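Local structure of adenosine kinase, putative (Trypanosoma brucei, 3OTX) at residues I221-H226 with V263-D268; A74-Q79 with H325-E330; A183-R188 with L215-I220. The protein probably phosphorylates adenosine and related nucleosides to their monophosphates at the expense of ATP, a step of purine salvage. The protein carries 1 engineered substitution. All coordinates share one frame; numbering follows the deposited sequence.

Interaction 1. Residues I221-H226 with V263-D268; sequences IVANRH and VVFTRD. With AP5 (bis(adenosine)-5'-pentaphosphate), chain C.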
loop_
_atom_site.group_PDB
_atom_site.type_symbol
_atom_site.label_atom_id
_atom_site.label_comp_id
_atom_site.label_asym_id
_atom_site.label_seq_id
_atom_site.Cartn_x
_atom_site.Cartn_y
_atom_site.Cartn_z
ATOM N N ILE A 221 11.050 -0.900 5.364
ATOM C CA ILE A 221 10.103 -1.964 5.180
ATOM C C ILE A 221 8.968 -1.729 6.165
ATOM O O ILE A 221 9.204 -1.604 7.366
ATOM C CB ILE A 221 10.714 -3.326 5.498
ATOM C CG1 ILE A 221 11.938 -3.609 4.590
ATOM C CG2 ILE A 221 9.621 -4.417 5.397
ATOM C CD1 ILE A 221 12.795 -4.770 5.047
ATOM N N VAL A 222 7.740 -1.668 5.646
ATOM C CA VAL A 222 6.558 -1.414 6.483
ATOM C C VAL A 222 5.634 -2.632 6.333
ATOM O O VAL A 222 5.478 -3.176 5.232
ATOM C CB VAL A 222 5.840 -0.125 6.028
ATOM C CG1 VAL A 222 4.575 0.137 6.868
ATOM C CG2 VAL A 222 6.773 1.065 6.174
ATOM N N ALA A 223 5.063 -3.103 7.448
ATOM C CA ALA A 223 4.099 -4.205 7.400
ATOM C C ALA A 223 3.217 -4.182 8.628
ATOM O O ALA A 223 3.414 -3.380 9.510
ATOM C CB ALA A 223 4.806 -5.531 7.327
ATOM N N ASN A 224 2.231 -5.060 8.662
ATOM C CA ASN A 224 1.482 -5.279 9.886
ATOM C C ASN A 224 1.982 -6.508 10.648
ATOM O O ASN A 224 2.916 -7.185 10.216
ATOM C CB ASN A 224 -0.022 -5.376 9.581
ATOM C CG ASN A 224 -0.367 -6.578 8.745
ATOM O OD1 ASN A 224 0.471 -7.451 8.506
ATOM N ND2 ASN A 224 -1.605 -6.639 8.288
ATOM N N ARG A 225 1.309 -6.822 11.754
ATOM C CA ARG A 225 1.735 -7.910 12.642
ATOM C C ARG A 225 1.748 -9.256 11.890
ATOM O O ARG A 225 2.692 -10.060 11.997
ATOM C CB ARG A 225 0.763 -7.989 13.826
ATOM C CG ARG A 225 1.262 -8.883 14.948
ATOM C CD ARG A 225 0.119 -9.354 15.847
ATOM N NE ARG A 225 -0.336 -8.378 16.853
ATOM C CZ ARG A 225 -1.329 -7.507 16.686
ATOM N NH1 ARG A 225 -1.964 -7.432 15.516
ATOM N NH2 ARG A 225 -1.692 -6.699 17.699
ATOM N N HIS A 226 0.701 -9.490 11.113
ATOM C CA HIS A 226 0.548 -10.750 10.421
ATOM C C HIS A 226 1.627 -10.964 9.353
ATOM O O HIS A 226 2.219 -12.051 9.270
ATOM C CB HIS A 226 -0.842 -10.808 9.815
ATOM C CG HIS A 226 -1.241 -12.161 9.338
ATOM N ND1 HIS A 226 -2.555 -12.570 9.312
ATOM C CD2 HIS A 226 -0.510 -13.209 8.878
ATOM C CE1 HIS A 226 -2.621 -13.806 8.849
ATOM N NE2 HIS A 226 -1.395 -14.222 8.587
ATOM N N VAL A 263 12.556 -0.536 9.963
ATOM C CA VAL A 263 11.467 -1.486 9.865
ATOM C C VAL A 263 10.331 -0.982 10.749
ATOM O O VAL A 263 10.555 -0.601 11.904
ATOM C CB VAL A 263 11.929 -2.903 10.259
ATOM C CG1 VAL A 263 10.818 -3.917 10.147
ATOM C CG2 VAL A 263 13.123 -3.372 9.364
ATOM N N VAL A 264 9.113 -0.971 10.203
ATOM C CA VAL A 264 7.943 -0.455 10.918
ATOM C C VAL A 264 6.844 -1.503 10.823
ATOM O O VAL A 264 6.378 -1.786 9.722
ATOM C CB VAL A 264 7.418 0.827 10.231
ATOM C CG1 VAL A 264 6.185 1.384 10.973
ATOM C CG2 VAL A 264 8.513 1.903 10.140
ATOM N N PHE A 265 6.417 -2.063 11.950
ATOM C CA PHE A 265 5.352 -3.077 11.967
ATOM C C PHE A 265 4.214 -2.574 12.848
ATOM O O PHE A 265 4.387 -2.379 14.064
ATOM C CB PHE A 265 5.839 -4.419 12.549
ATOM C CG PHE A 265 6.851 -5.139 11.715
ATOM C CD1 PHE A 265 6.800 -5.086 10.323
ATOM C CD2 PHE A 265 7.835 -5.925 12.342
ATOM C CE1 PHE A 265 7.730 -5.797 9.550
ATOM C CE2 PHE A 265 8.765 -6.637 11.576
ATOM C CZ PHE A 265 8.701 -6.552 10.183
ATOM N N THR A 266 3.058 -2.375 12.231
ATOM C CA THR A 266 1.878 -1.920 12.946
ATOM C C THR A 266 1.166 -3.105 13.590
ATOM O O THR A 266 1.277 -4.255 13.126
ATOM C CB THR A 266 0.901 -1.145 12.040
ATOM O OG1 THR A 266 0.462 -2.001 10.973
ATOM C CG2 THR A 266 1.583 0.073 11.419
ATOM N N ARG A 267 0.428 -2.795 14.667
ATOM C CA ARG A 267 -0.176 -3.828 15.486
ATOM C C ARG A 267 -1.608 -3.506 15.899
ATOM O O ARG A 267 -2.018 -3.843 16.997
ATOM C CB ARG A 267 0.703 -4.157 16.708
ATOM C CG ARG A 267 2.080 -4.743 16.287
ATOM C CD ARG A 267 2.695 -5.463 17.460
ATOM N NE ARG A 267 3.006 -4.491 18.494
ATOM C CZ ARG A 267 3.803 -4.760 19.520
ATOM N NH1 ARG A 267 4.333 -5.975 19.644
ATOM N NH2 ARG A 267 4.067 -3.824 20.423
ATOM N N ASP A 268 -2.378 -2.949 14.965
ATOM C CA ASP A 268 -3.745 -2.412 15.232
ATOM C C ASP A 268 -3.833 -1.552 16.511
ATOM O O ASP A 268 -3.237 -0.460 16.522
ATOM C CB ASP A 268 -4.882 -3.470 15.138
ATOM C CG ASP A 268 -4.638 -4.695 15.991
ATOM O OD1 ASP A 268 -5.089 -4.727 17.151
ATOM O OD2 ASP A 268 -3.958 -5.620 15.489
HETATM P PA AP5 C . -3.283 -2.286 11.423
HETATM O O1A AP5 C . -4.522 -3.084 11.816
HETATM O O2A AP5 C . -1.991 -2.826 12.002
HETATM O O3A AP5 C . -3.061 -2.193 9.831
HETATM P PB AP5 C . -3.336 -3.354 8.745
HETATM O O1B AP5 C . -3.401 -4.718 9.361
HETATM O O2B AP5 C . -2.355 -3.141 7.644
HETATM O O3B AP5 C . -4.793 -2.906 8.285
HETATM P PG AP5 C . -5.983 -3.659 7.542
HETATM O O1G AP5 C . -7.246 -2.953 7.928
HETATM O O2G AP5 C . -6.130 -5.122 7.896
HETATM O O3G AP5 C . -5.624 -3.329 6.069
HETATM P PD AP5 C . -6.360 -3.745 4.691
HETATM O O1D AP5 C . -7.601 -4.597 4.886
HETATM O O2D AP5 C . -5.262 -4.265 3.806
HETATM O O3D AP5 C . -6.893 -2.309 4.197
HETATM P PE AP5 C . -6.058 -1.233 3.330
HETATM O O1E AP5 C . -4.635 -1.195 3.810
HETATM O O2E AP5 C . -6.833 0.082 3.295
HETATM O O5F AP5 C . -3.560 -0.753 11.803
HETATM C C5F AP5 C . -2.655 0.275 11.401
HETATM C C4F AP5 C . -2.820 1.458 12.323
HETATM O O4F AP5 C . -4.194 1.866 12.354
HETATM C C3F AP5 C . -2.512 1.172 13.790
HETATM O O3F AP5 C . -1.138 1.352 14.032
HETATM C C2F AP5 C . -3.411 2.124 14.526
HETATM O O2F AP5 C . -2.828 3.403 14.556
HETATM C C1F AP5 C . -4.639 2.198 13.613
HETATM N N9A AP5 C . -5.709 1.225 13.975
HETATM C C8A AP5 C . -6.073 0.077 13.265
HETATM N N7A AP5 C . -7.108 -0.508 13.929
HETATM C C5A AP5 C . -7.410 0.243 15.014
HETATM C C6A AP5 C . -8.372 0.153 15.995
HETATM N N6A AP5 C . -9.332 -0.776 15.959
HETATM N N1A AP5 C . -8.417 1.118 16.972
HETATM C C2A AP5 C . -7.541 2.191 16.984
HETATM N N3A AP5 C . -6.590 2.277 15.990
HETATM C C4A AP5 C . -6.539 1.344 15.019
HETATM O O5J AP5 C . -6.039 -1.884 1.842
HETATM C C5J AP5 C . -7.260 -2.097 1.153
HETATM C C4J AP5 C . -6.916 -1.898 -0.314
HETATM O O4J AP5 C . -6.128 -2.996 -0.804
HETATM C C3J AP5 C . -8.137 -1.909 -1.240
HETATM O O3J AP5 C . -8.396 -0.560 -1.629
HETATM C C2J AP5 C . -7.733 -2.816 -2.413
HETATM O O2J AP5 C . -8.011 -2.256 -3.690
HETATM C C1J AP5 C . -6.245 -2.956 -2.203
HETATM N N9B AP5 C . -5.674 -4.165 -2.816
HETATM C C8B AP5 C . -6.060 -5.448 -2.539
HETATM N N7B AP5 C . -5.326 -6.262 -3.342
HETATM C C5B AP5 C . -4.487 -5.497 -4.108
HETATM C C6B AP5 C . -3.526 -5.813 -5.076
HETATM N N6B AP5 C . -3.295 -7.058 -5.523
HETATM N N1B AP5 C . -2.895 -4.750 -5.663
HETATM C C2B AP5 C . -3.069 -3.438 -5.289
HETATM N N3B AP5 C . -4.047 -3.125 -4.368
HETATM C C4B AP5 C . -4.709 -4.161 -3.770
#
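The Arg225 guanidinium carries Arg267 CB over one face, 3.6 Å above its plane, and meets the carboxylate of Asp268 at its edge. The Phe265 ring has Val263 CG1 over one face, offset toward the rim, and Ala223 N at its edge, in plane, while Ala223 CB comes at the ring obliquely, 3.6 Å from Phe265 CD1. These groups sit on two neighbouring parallel strands of the large mixed sheet of the ribokinase (PfkB) fold, 221-224 and 263-267; the axes of these short segments run at 15° to each other. Three backbone bonds hold the pair in register: Val264 N to Ile221 O, Ala223 N to Val264 O and Thr266 N to Ala223 O. Val222 and Val264 lie side by side on the face covered by helix 300-311; Val263 and Phe265, on the other face, touch helix 242-251.

At the C-terminal ends of the strands the sheet turns polar and binds the pentaphosphate of AP5. Asn224, the N-cap of the helix that follows, splits its amide: OD1 caps Glu227 N, while ND2 donates to AP5 O1B at 2.8 Å. With Thr266 OG1 set between the backbone N and the carbonyl carbon (chi1 60°), the hydroxyl donates to AP5 O2A over 2.8 Å, and Asp268 N adds a second bond to that oxygen. All three residues also belong to the ADP site.

Next to the phosphates, Arg225 bridges to Asp268, and its NH2 also pairs with Glu270. Arg225 NH1 reaches Asp268 OD2 at 2.7 Å in a nearly straight bond (169°), with the oxygen in the guanidinium plane.

Interaction 2. Residues A74-Q79 with H325-E330; sequences AQWMQQ and HYTAQE. With AP5 (bis(adenosine)-5'-pentaphosphate), chain C.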
loop_
_atom_site.group_PDB
_atom_site.type_symbol
_atom_site.label_atom_id
_atom_site.label_comp_id
_atom_site.label_asym_id
_atom_site.label_seq_id
_atom_site.Cartn_x
_atom_site.Cartn_y
_atom_site.Cartn_z
ATOM N N ALA A 74 -1.622 10.564 1.713
ATOM C CA ALA A 74 -0.438 11.477 1.793
ATOM C C ALA A 74 -0.753 12.860 1.242
ATOM O O ALA A 74 -0.470 13.876 1.884
ATOM C CB ALA A 74 0.776 10.849 1.083
ATOM N N GLN A 75 -1.432 12.896 0.092
ATOM C CA GLN A 75 -1.752 14.199 -0.512
ATOM C C GLN A 75 -2.733 14.986 0.368
ATOM O O GLN A 75 -2.651 16.207 0.489
ATOM C CB GLN A 75 -2.301 13.968 -1.937
ATOM C CG GLN A 75 -2.464 15.248 -2.802
ATOM C CD GLN A 75 -1.134 15.893 -3.149
ATOM O OE1 GLN A 75 -0.233 15.267 -3.763
ATOM N NE2 GLN A 75 -0.946 17.108 -2.638
ATOM N N TRP A 76 -3.686 14.283 0.983
ATOM C CA TRP A 76 -4.684 14.907 1.863
ATOM C C TRP A 76 -3.999 15.628 3.024
ATOM O O TRP A 76 -4.491 16.632 3.534
ATOM C CB TRP A 76 -5.649 13.838 2.429
ATOM C CG TRP A 76 -6.672 14.322 3.418
ATOM C CD1 TRP A 76 -7.747 15.101 3.162
ATOM C CD2 TRP A 76 -6.742 13.982 4.808
ATOM N NE1 TRP A 76 -8.475 15.321 4.316
ATOM C CE2 TRP A 76 -7.871 14.632 5.341
ATOM C CE3 TRP A 76 -5.948 13.190 5.649
ATOM C CZ2 TRP A 76 -8.224 14.532 6.691
ATOM C CZ3 TRP A 76 -6.300 13.090 6.994
ATOM C CH2 TRP A 76 -7.430 13.742 7.494
ATOM N N MET A 77 -2.857 15.091 3.434
ATOM C CA MET A 77 -2.093 15.700 4.529
ATOM C C MET A 77 -1.205 16.854 4.093
ATOM O O MET A 77 -0.590 17.504 4.947
ATOM C CB MET A 77 -1.197 14.656 5.174
ATOM C CG MET A 77 -1.920 13.638 6.036
ATOM S SD MET A 77 -2.767 14.331 7.460
ATOM C CE MET A 77 -1.375 14.807 8.508
ATOM N N GLN A 78 -1.093 17.077 2.784
ATOM C CA GLN A 78 -0.253 18.145 2.250
ATOM C C GLN A 78 -1.051 18.964 1.217
ATOM O O GLN A 78 -0.673 19.054 0.064
ATOM C CB GLN A 78 1.023 17.550 1.622
ATOM C CG GLN A 78 1.993 16.881 2.638
ATOM C CD GLN A 78 2.616 17.866 3.619
ATOM O OE1 GLN A 78 2.532 19.064 3.433
ATOM N NE2 GLN A 78 3.219 17.348 4.694
ATOM N N GLN A 79 -2.193 19.515 1.612
ATOM C CA GLN A 79 -3.087 20.095 0.616
ATOM C C GLN A 79 -2.578 21.415 0.016
ATOM O O GLN A 79 -3.081 21.847 -1.006
ATOM C CB GLN A 79 -4.517 20.214 1.134
ATOM C CG GLN A 79 -5.248 18.875 1.228
ATOM C CD GLN A 79 -6.623 19.057 1.784
ATOM O OE1 GLN A 79 -7.311 20.007 1.426
ATOM N NE2 GLN A 79 -7.047 18.150 2.665
ATOM N N HIS A 325 -0.538 6.950 12.631
ATOM C CA HIS A 325 -1.637 6.583 13.541
ATOM C C HIS A 325 -2.801 7.550 13.390
ATOM O O HIS A 325 -3.959 7.139 13.403
ATOM C CB HIS A 325 -1.201 6.576 15.002
ATOM C CG HIS A 325 -0.164 5.558 15.315
ATOM N ND1 HIS A 325 0.601 5.637 16.459
ATOM C CD2 HIS A 325 0.240 4.444 14.655
ATOM C CE1 HIS A 325 1.441 4.614 16.486
ATOM N NE2 HIS A 325 1.237 3.875 15.407
ATOM N N TYR A 326 -2.488 8.834 13.244
ATOM C CA TYR A 326 -3.529 9.823 13.086
ATOM C C TYR A 326 -4.381 9.526 11.820
ATOM O O TYR A 326 -5.620 9.468 11.880
ATOM C CB TYR A 326 -2.918 11.241 13.021
ATOM C CG TYR A 326 -3.945 12.208 12.525
ATOM C CD1 TYR A 326 -4.986 12.648 13.348
ATOM C CD2 TYR A 326 -3.922 12.618 11.205
ATOM C CE1 TYR A 326 -5.976 13.526 12.861
ATOM C CE2 TYR A 326 -4.906 13.469 10.698
ATOM C CZ TYR A 326 -5.917 13.911 11.532
ATOM O OH TYR A 326 -6.863 14.755 11.003
ATOM N N THR A 327 -3.711 9.381 10.687
ATOM C CA THR A 327 -4.411 9.150 9.442
ATOM C C THR A 327 -5.174 7.826 9.456
ATOM O O THR A 327 -6.318 7.774 9.005
ATOM C CB THR A 327 -3.498 9.268 8.201
ATOM O OG1 THR A 327 -2.336 8.485 8.376
ATOM C CG2 THR A 327 -3.052 10.726 8.007
ATOM N N ALA A 328 -4.563 6.779 10.002
ATOM C CA ALA A 328 -5.263 5.481 10.095
ATOM C C ALA A 328 -6.521 5.603 10.954
ATOM O O ALA A 328 -7.602 5.115 10.571
ATOM C CB ALA A 328 -4.325 4.407 10.645
ATOM N N GLN A 329 -6.396 6.297 12.086
ATOM C CA GLN A 329 -7.524 6.483 12.960
ATOM C C GLN A 329 -8.623 7.327 12.318
ATOM O O GLN A 329 -9.799 7.084 12.551
ATOM C CB GLN A 329 -7.087 6.993 14.326
ATOM C CG GLN A 329 -6.426 5.845 15.098
ATOM C CD GLN A 329 -6.162 6.129 16.555
ATOM O OE1 GLN A 329 -6.146 7.278 16.993
ATOM N NE2 GLN A 329 -5.958 5.077 17.321
ATOM N N GLU A 330 -8.238 8.274 11.475
ATOM C CA GLU A 330 -9.267 9.067 10.773
ATOM C C GLU A 330 -10.035 8.199 9.776
ATOM O O GLU A 330 -11.277 8.227 9.739
ATOM C CB GLU A 330 -8.649 10.276 10.059
ATOM C CG GLU A 330 -8.216 11.410 10.969
ATOM C CD GLU A 330 -9.341 12.020 11.789
ATOM O OE1 GLU A 330 -10.426 12.282 11.225
ATOM O OE2 GLU A 330 -9.132 12.238 13.006
HETATM P PA AP5 C . -3.283 -2.286 11.423
HETATM O O1A AP5 C . -4.522 -3.084 11.816
HETATM O O2A AP5 C . -1.991 -2.826 12.002
HETATM O O3A AP5 C . -3.061 -2.193 9.831
HETATM P PB AP5 C . -3.336 -3.354 8.745
HETATM O O1B AP5 C . -3.401 -4.718 9.361
HETATM O O2B AP5 C . -2.355 -3.141 7.644
HETATM O O3B AP5 C . -4.793 -2.906 8.285
HETATM P PG AP5 C . -5.983 -3.659 7.542
HETATM O O1G AP5 C . -7.246 -2.953 7.928
HETATM O O2G AP5 C . -6.130 -5.122 7.896
HETATM O O3G AP5 C . -5.624 -3.329 6.069
HETATM P PD AP5 C . -6.360 -3.745 4.691
HETATM O O1D AP5 C . -7.601 -4.597 4.886
HETATM O O2D AP5 C . -5.262 -4.265 3.806
HETATM O O3D AP5 C . -6.893 -2.309 4.197
HETATM P PE AP5 C . -6.058 -1.233 3.330
HETATM O O1E AP5 C . -4.635 -1.195 3.810
HETATM O O2E AP5 C . -6.833 0.082 3.295
HETATM O O5F AP5 C . -3.560 -0.753 11.803
HETATM C C5F AP5 C . -2.655 0.275 11.401
HETATM C C4F AP5 C . -2.820 1.458 12.323
HETATM O O4F AP5 C . -4.194 1.866 12.354
HETATM C C3F AP5 C . -2.512 1.172 13.790
HETATM O O3F AP5 C . -1.138 1.352 14.032
HETATM C C2F AP5 C . -3.411 2.124 14.526
HETATM O O2F AP5 C . -2.828 3.403 14.556
HETATM C C1F AP5 C . -4.639 2.198 13.613
HETATM N N9A AP5 C . -5.709 1.225 13.975
HETATM C C8A AP5 C . -6.073 0.077 13.265
HETATM N N7A AP5 C . -7.108 -0.508 13.929
HETATM C C5A AP5 C . -7.410 0.243 15.014
HETATM C C6A AP5 C . -8.372 0.153 15.995
HETATM N N6A AP5 C . -9.332 -0.776 15.959
HETATM N N1A AP5 C . -8.417 1.118 16.972
HETATM C C2A AP5 C . -7.541 2.191 16.984
HETATM N N3A AP5 C . -6.590 2.277 15.990
HETATM C C4A AP5 C . -6.539 1.344 15.019
HETATM O O5J AP5 C . -6.039 -1.884 1.842
HETATM C C5J AP5 C . -7.260 -2.097 1.153
HETATM C C4J AP5 C . -6.916 -1.898 -0.314
HETATM O O4J AP5 C . -6.128 -2.996 -0.804
HETATM C C3J AP5 C . -8.137 -1.909 -1.240
HETATM O O3J AP5 C . -8.396 -0.560 -1.629
HETATM C C2J AP5 C . -7.733 -2.816 -2.413
HETATM O O2J AP5 C . -8.011 -2.256 -3.690
HETATM C C1J AP5 C . -6.245 -2.956 -2.203
HETATM N N9B AP5 C . -5.674 -4.165 -2.816
HETATM C C8B AP5 C . -6.060 -5.448 -2.539
HETATM N N7B AP5 C . -5.326 -6.262 -3.342
HETATM C C5B AP5 C . -4.487 -5.497 -4.108
HETATM C C6B AP5 C . -3.526 -5.813 -5.076
HETATM N N6B AP5 C . -3.295 -7.058 -5.523
HETATM N N1B AP5 C . -2.895 -4.750 -5.663
HETATM C C2B AP5 C . -3.069 -3.438 -5.289
HETATM N N3B AP5 C . -4.047 -3.125 -4.368
HETATM C C4B AP5 C . -4.709 -4.161 -3.770
#
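Tyr326 is the first residue of 325-330 to meet the end of helix 66-76. The Tyr326 and Trp76 side chains cross at about a right angle, but their ring planes run nearly parallel and the rings meet rim to rim, Tyr326 CE2 4.0 Å from Trp76 CZ3. The Tyr326 OH lies 3.7 Å from Trp76 CH2 but bonds to Ser344 N. Met77 SD sits at the edge of the same tyrosine ring, 5.2 Å from the centroid and 79° off the normal, a Met-aromatic contact. Met77 CG, anti to the carbonyl carbon, and a bend at chi2 (-62°) bring the sulfur to that edge.

One residue on, Thr327 divides its two branches. CG2 points into the hydrophobic patch, 3.7 Å from Met77 SD and near the plane of the indole at its edge, whereas OG1 bonds to Ala302 O. Ala328 and Gln329 serve the AP5 pocket: Ala328 CB approaches the ribose, and Gln329 NE2 donates to AP5 N3A at 3.2 Å, with Pro286 O as a further partner. Glu330 returns to the contact with its aliphatic part, CG lying over one face of the Tyr326 ring and 4.3 Å from Trp76 CH2.

No hydrogen bond crosses between the segments. With the polar ends of Tyr326 and Thr327 held by Ser344 and Ala302, the join between helices 66-76 and 317-332 of this ribokinase-type fold rests on shape and dispersion between ring rims, sulfur and methyl.

Interaction 3. Residues A183-R188 with L215-I220; sequences ACRKAR and LPYTDI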
loop_
_atom_site.group_PDB
_atom_site.type_symbol
_atom_site.label_atom_id
_atom_site.label_comp_id
_atom_site.label_asym_id
_atom_site.label_seq_id
_atom_site.Cartn_x
_atom_site.Cartn_y
_atom_site.Cartn_z
ATOM N N ALA A 183 12.979 1.606 -10.145
ATOM C CA ALA A 183 12.870 2.611 -9.083
ATOM C C ALA A 183 13.903 2.424 -7.973
ATOM O O ALA A 183 14.393 3.408 -7.404
ATOM C CB ALA A 183 11.459 2.597 -8.481
ATOM N N CYS A 184 14.239 1.175 -7.638
ATOM C CA CYS A 184 15.287 0.949 -6.647
ATOM C C CYS A 184 16.610 1.591 -7.051
ATOM O O CYS A 184 17.273 2.224 -6.218
ATOM C CB CYS A 184 15.527 -0.550 -6.499
ATOM S SG CYS A 184 14.234 -1.431 -5.650
ATOM N N ARG A 185 16.996 1.409 -8.311
ATOM C CA ARG A 185 18.206 2.022 -8.828
ATOM C C ARG A 185 18.067 3.546 -8.907
ATOM O O ARG A 185 19.032 4.262 -8.619
ATOM C CB ARG A 185 18.560 1.409 -10.178
ATOM C CG ARG A 185 19.008 -0.061 -10.047
ATOM C CD ARG A 185 19.516 -0.639 -11.397
ATOM N NE ARG A 185 18.591 -0.411 -12.510
ATOM C CZ ARG A 185 17.612 -1.243 -12.881
ATOM N NH1 ARG A 185 17.430 -2.413 -12.258
ATOM N NH2 ARG A 185 16.812 -0.910 -13.893
ATOM N N LYS A 186 16.894 4.050 -9.302
ATOM C CA LYS A 186 16.712 5.502 -9.349
ATOM C C LYS A 186 16.845 6.145 -7.969
ATOM O O LYS A 186 17.443 7.222 -7.827
ATOM C CB LYS A 186 15.347 5.823 -9.959
ATOM C CG LYS A 186 15.073 7.300 -10.074
ATOM C CD LYS A 186 16.015 8.001 -11.082
ATOM C CE LYS A 186 15.833 7.496 -12.531
ATOM N NZ LYS A 186 16.668 8.245 -13.536
ATOM N N ALA A 187 16.280 5.498 -6.946
ATOM C CA ALA A 187 16.388 6.028 -5.581
ATOM C C ALA A 187 17.860 6.199 -5.190
ATOM O O ALA A 187 18.233 7.195 -4.556
ATOM C CB ALA A 187 15.706 5.110 -4.604
ATOM N N ARG A 188 18.729 5.263 -5.599
ATOM C CA ARG A 188 20.168 5.423 -5.322
ATOM C C ARG A 188 20.766 6.597 -6.100
ATOM O O ARG A 188 21.503 7.402 -5.534
ATOM C CB ARG A 188 20.938 4.131 -5.618
ATOM C CG ARG A 188 20.476 2.954 -4.745
ATOM C CD ARG A 188 21.036 3.083 -3.334
ATOM N NE ARG A 188 20.611 1.970 -2.491
ATOM C CZ ARG A 188 21.138 0.743 -2.512
ATOM N NH1 ARG A 188 22.149 0.441 -3.332
ATOM N NH2 ARG A 188 20.641 -0.186 -1.720
ATOM N N LEU A 215 14.591 -6.435 -1.656
ATOM C CA LEU A 215 14.915 -6.076 -0.265
ATOM C C LEU A 215 16.284 -5.392 -0.039
ATOM O O LEU A 215 16.364 -4.445 0.721
ATOM C CB LEU A 215 14.793 -7.285 0.658
ATOM C CG LEU A 215 13.346 -7.703 0.907
ATOM C CD1 LEU A 215 13.418 -9.108 1.537
ATOM C CD2 LEU A 215 12.657 -6.701 1.803
ATOM N N PRO A 216 17.349 -5.872 -0.705
ATOM C CA PRO A 216 18.655 -5.208 -0.486
ATOM C C PRO A 216 18.625 -3.706 -0.811
ATOM O O PRO A 216 19.385 -2.932 -0.233
ATOM C CB PRO A 216 19.579 -5.913 -1.467
ATOM C CG PRO A 216 18.909 -7.204 -1.790
ATOM C CD PRO A 216 17.436 -6.961 -1.689
ATOM N N TYR A 217 17.756 -3.303 -1.743
ATOM C CA TYR A 217 17.678 -1.899 -2.164
ATOM C C TYR A 217 16.652 -1.132 -1.334
ATOM O O TYR A 217 16.408 0.047 -1.575
ATOM C CB TYR A 217 17.216 -1.825 -3.625
ATOM C CG TYR A 217 18.106 -2.362 -4.708
ATOM C CD1 TYR A 217 17.880 -3.630 -5.262
ATOM C CD2 TYR A 217 19.116 -1.564 -5.260
ATOM C CE1 TYR A 217 18.678 -4.107 -6.311
ATOM C CE2 TYR A 217 19.902 -2.017 -6.304
ATOM C CZ TYR A 217 19.686 -3.284 -6.823
ATOM O OH TYR A 217 20.477 -3.716 -7.872
ATOM N N THR A 218 16.003 -1.821 -0.391
ATOM C CA THR A 218 14.887 -1.249 0.347
ATOM C C THR A 218 15.393 -0.636 1.644
ATOM O O THR A 218 15.937 -1.343 2.508
ATOM C CB THR A 218 13.809 -2.300 0.606
ATOM O OG1 THR A 218 13.306 -2.786 -0.659
ATOM C CG2 THR A 218 12.637 -1.680 1.378
ATOM N N ASP A 219 15.238 0.683 1.771
ATOM C CA ASP A 219 15.562 1.338 3.036
ATOM C C ASP A 219 14.511 1.101 4.135
ATOM O O ASP A 219 14.885 0.732 5.260
ATOM C CB ASP A 219 15.768 2.820 2.818
ATOM C CG ASP A 219 16.768 3.100 1.723
ATOM O OD1 ASP A 219 17.960 2.790 1.893
ATOM O OD2 ASP A 219 16.379 3.628 0.685
ATOM N N ILE A 220 13.216 1.263 3.825
ATOM C CA ILE A 220 12.215 1.159 4.869
ATOM C C ILE A 220 11.236 0.052 4.459
ATOM O O ILE A 220 10.703 0.057 3.359
ATOM C CB ILE A 220 11.477 2.495 5.076
ATOM C CG1 ILE A 220 12.485 3.626 5.362
ATOM C CG2 ILE A 220 10.432 2.352 6.177
ATOM C CD1 ILE A 220 11.898 4.806 6.112
HETATM O O HOH W 1 17.299 1.973 -3.408
HETATM O O HOH W 2 19.128 -4.049 -10.129
HETATM O O HOH W 3 18.569 1.222 -0.367
#
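Cys184 and Tyr217 form the tight centre of this contact, in which helix 177-189 packs against the 3-10 turn leading into strand 220-224 of the large sheet in the ribokinase-type fold. Cys184 CB lies 3.6 Å from Tyr217 CB, and the thiol comes alongside: Cys184 SG is 4.9 Å from the centroid of the Tyr217 ring and 44° off its normal, an oblique sulfur-aromatic contact. Cys184 also packs on Phe194 of strand 193-197.

Farther out the fit becomes looser and water takes over. Arg188 crosses Tyr217 at about a right angle, its chain bent at chi2 (-77°), which carries the guanidinium across to the turn. Tyr217 CD2 then lies over one face of that group, 3.9 Å above the plane and offset toward the rim, with the two planes 38° apart. At the guanidinium edge sit Pro216 O and water 3. Arg188 NH2 donates to this water at 2.8 Å, and water 3 lies 2.8 Å from Asp219 OD1. Water 1 lies 2.8 Å from both Cys184 O and Tyr217 O, bridging the backbones. At the outer end, the exposed Arg185 gives only a distant carbon contact to the tyrosine ring, and its NH1 reaches Tyr217 OH through water 2.

No clear direct hydrogen bond spans the two segments. The helix is therefore joined to the turn by a small patch of Cys184 against Tyr217, with polar links that run largely through waters and through Thr256 OG1, which bonds to both Arg188 NH2 and Pro216 O.

All three contacts lie in one ribokinase-type fold. Along the chain, the ends of interaction 2 enclose the other two, and interaction 3 closes before interaction 1 opens. Interactions 1 and 3 have centres about 19 Å apart and follow one element: the turn 215-220 runs straight into strand 220-224, and Ile221 CD1 touches Leu215 CD2 at 3.8 Å. Interaction 3 itself lies away from the annotated sites. Interactions 1 and 2, with centres about 18 Å apart, do not touch, yet both reach AP5, one at its phosphates and the other at a ribose and adenine; the nucleotide pocket thus combines sheet ends with helix 317-332, distant in sequence.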